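Local coordinates for T CELL surface glycoprotein CD4 (Rattus norvegicus, PDB 1CID) that is a T-cell surface glycoprotein, probably a co-receptor for MHC class II molecules, represented by its two membrane-proximal immunoglobulin-like domains, at residues P77-Q82 with L104-V109. Residues are numbered along the deposited sequence; the frame is centred on the assembly and turned at random.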
loop_
_atom_site.group_PDB
_atom_site.type_symbol
_atom_site.label_atom_id
_atom_site.label_comp_id
_atom_site.label_asym_id
_atom_site.label_seq_id
_atom_site.Cartn_x
_atom_site.Cartn_y
_atom_site.Cartn_z
ATOM N N PRO A 77 7.630 4.286 4.128
ATOM C CA PRO A 77 7.207 5.183 5.211
ATOM C C PRO A 77 6.326 6.409 5.238
ATOM O O PRO A 77 5.967 6.917 6.377
ATOM C CB PRO A 77 8.646 5.449 5.821
ATOM C CG PRO A 77 9.565 5.511 4.652
ATOM C CD PRO A 77 8.940 4.667 3.532
ATOM N N GLN A 78 5.942 6.907 4.079
ATOM C CA GLN A 78 5.072 8.139 4.150
ATOM C C GLN A 78 4.580 8.008 2.729
ATOM O O GLN A 78 5.134 8.608 1.862
ATOM C CB GLN A 78 5.769 9.290 4.706
ATOM C CG GLN A 78 5.823 10.727 4.524
ATOM C CD GLN A 78 6.121 11.638 3.359
ATOM O OE1 GLN A 78 7.102 11.676 2.543
ATOM N NE2 GLN A 78 5.191 12.659 3.168
ATOM N N VAL A 79 3.612 7.083 2.679
ATOM C CA VAL A 79 2.885 6.675 1.486
ATOM C C VAL A 79 2.339 7.773 0.620
ATOM O O VAL A 79 2.116 8.906 1.049
ATOM C CB VAL A 79 1.889 5.641 1.952
ATOM C CG1 VAL A 79 0.451 5.452 1.518
ATOM C CG2 VAL A 79 2.732 4.525 1.356
ATOM N N SER A 80 2.191 7.415 -0.660
ATOM C CA SER A 80 1.661 8.462 -1.618
ATOM C C SER A 80 1.060 7.720 -2.795
ATOM O O SER A 80 1.435 6.590 -3.011
ATOM C CB SER A 80 2.655 9.545 -1.859
ATOM O OG SER A 80 2.318 10.321 -3.013
ATOM N N LEU A 81 0.043 8.180 -3.493
ATOM C CA LEU A 81 -0.626 7.546 -4.601
ATOM C C LEU A 81 0.420 7.197 -5.668
ATOM O O LEU A 81 0.178 6.257 -6.455
ATOM C CB LEU A 81 -1.690 8.373 -5.336
ATOM C CG LEU A 81 -2.943 8.717 -4.563
ATOM C CD1 LEU A 81 -3.773 9.665 -5.448
ATOM C CD2 LEU A 81 -3.714 7.502 -4.081
ATOM N N GLN A 82 1.467 7.977 -5.595
ATOM C CA GLN A 82 2.541 7.763 -6.596
ATOM C C GLN A 82 3.367 6.520 -6.315
ATOM O O GLN A 82 3.960 6.144 -7.349
ATOM C CB GLN A 82 3.349 9.040 -6.796
ATOM C CG GLN A 82 4.152 9.555 -5.642
ATOM C CD GLN A 82 5.089 10.627 -6.145
ATOM O OE1 GLN A 82 4.850 11.845 -6.034
ATOM N NE2 GLN A 82 6.162 10.058 -6.719
ATOM N N LEU A 104 0.494 -2.456 -2.635
ATOM C CA LEU A 104 0.111 -1.289 -1.887
ATOM C C LEU A 104 -0.909 -0.481 -2.681
ATOM O O LEU A 104 -0.436 -0.018 -3.722
ATOM C CB LEU A 104 1.379 -0.535 -1.654
ATOM C CG LEU A 104 1.085 0.878 -1.139
ATOM C CD1 LEU A 104 0.913 0.750 0.369
ATOM C CD2 LEU A 104 2.273 1.742 -1.483
ATOM N N VAL A 105 -2.108 -0.470 -1.998
ATOM C CA VAL A 105 -3.164 0.379 -2.632
ATOM C C VAL A 105 -3.333 1.593 -1.659
ATOM O O VAL A 105 -3.443 1.231 -0.488
ATOM C CB VAL A 105 -4.479 -0.161 -3.119
ATOM C CG1 VAL A 105 -4.592 -1.694 -3.132
ATOM C CG2 VAL A 105 -5.744 0.341 -2.452
ATOM N N VAL A 106 -3.319 2.817 -2.176
ATOM C CA VAL A 106 -3.420 4.149 -1.636
ATOM C C VAL A 106 -4.659 4.993 -2.026
ATOM O O VAL A 106 -4.995 5.215 -3.169
ATOM C CB VAL A 106 -2.221 5.057 -1.971
ATOM C CG1 VAL A 106 -2.279 6.412 -1.289
ATOM C CG2 VAL A 106 -0.990 4.366 -1.491
ATOM N N MET A 107 -5.267 5.569 -0.997
ATOM C CA MET A 107 -6.460 6.407 -1.048
ATOM C C MET A 107 -6.130 7.861 -0.713
ATOM O O MET A 107 -5.368 8.057 0.253
ATOM C CB MET A 107 -7.462 6.007 0.037
ATOM C CG MET A 107 -8.797 6.686 -0.022
ATOM S SD MET A 107 -10.128 5.980 0.924
ATOM C CE MET A 107 -10.772 4.543 0.171
ATOM N N LYS A 108 -6.757 8.709 -1.478
ATOM C CA LYS A 108 -6.589 10.168 -1.234
ATOM C C LYS A 108 -7.938 10.934 -1.288
ATOM O O LYS A 108 -8.533 11.057 -2.392
ATOM C CB LYS A 108 -5.640 10.862 -2.199
ATOM C CG LYS A 108 -5.328 12.390 -1.830
ATOM C CD LYS A 108 -4.728 13.238 -2.895
ATOM C CE LYS A 108 -4.475 14.695 -2.673
ATOM N NZ LYS A 108 -3.611 15.188 -1.526
ATOM N N VAL A 109 -8.360 11.439 -0.118
ATOM C CA VAL A 109 -9.624 12.172 0.024
ATOM C C VAL A 109 -9.277 13.675 0.109
ATOM O O VAL A 109 -8.493 13.924 1.027
ATOM C CB VAL A 109 -10.505 11.942 1.253
ATOM C CG1 VAL A 109 -11.932 12.537 1.213
ATOM C CG2 VAL A 109 -10.722 10.486 1.595
#
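Leu81 lays its isobutyl end over Val106, the two side chains running obliquely to one another, with Leu81 CD2 against the CG1 methyl of Val106. The first torsion of Leu81 (chi1 -67°) sets CG opposite the carbonyl carbon, and from there the two methyls part: CD2 goes to Val106, while CD1 comes to 3.9 Å from Lys108 CB. Leu81 crosses Lys108 at about a right angle and meets only the root of that side chain, whose far end leads away to a long, weak ion pair with Glu9. Val79, two residues earlier, points directly at the strand. Its CG1 meets CG2 of Val106 tip to tip at 3.5 Å, and its CG2 slides past Leu104, 4.0 Å from Leu104 CD2. Val106 thus has one methyl turned to each partner, because chi1 of -175° places CG1 anti to the backbone N and on the Leu81 side, leaving CG2 for Val79; the carbonyl O of Ser80 also lies beside CG2, at 3.6 Å. With only an alanine methyl in place of Leu81, a gap would probably open over Lys108 CB and Val106 CG1, which would lose much of its cover. The contact is apolar, and the short segment 79-81 runs 72° from the direction of 104-108, so it crosses the strand instead of pairing with it. Leu81 also touches Glu120 and Met122 on strand 116-122 of the following domain, and backbone bonds tie Val79 to Gly10 and Glu11. On the other face of strand 97-110, Met107 packs on the disulfide Cys119-Cys161. The E-F loop, between strands 73-76 and 85-92, thus packs at the domain junction across a strand running unbroken between two immunoglobulin-like domains, a tandem arrangement characteristic of CD4.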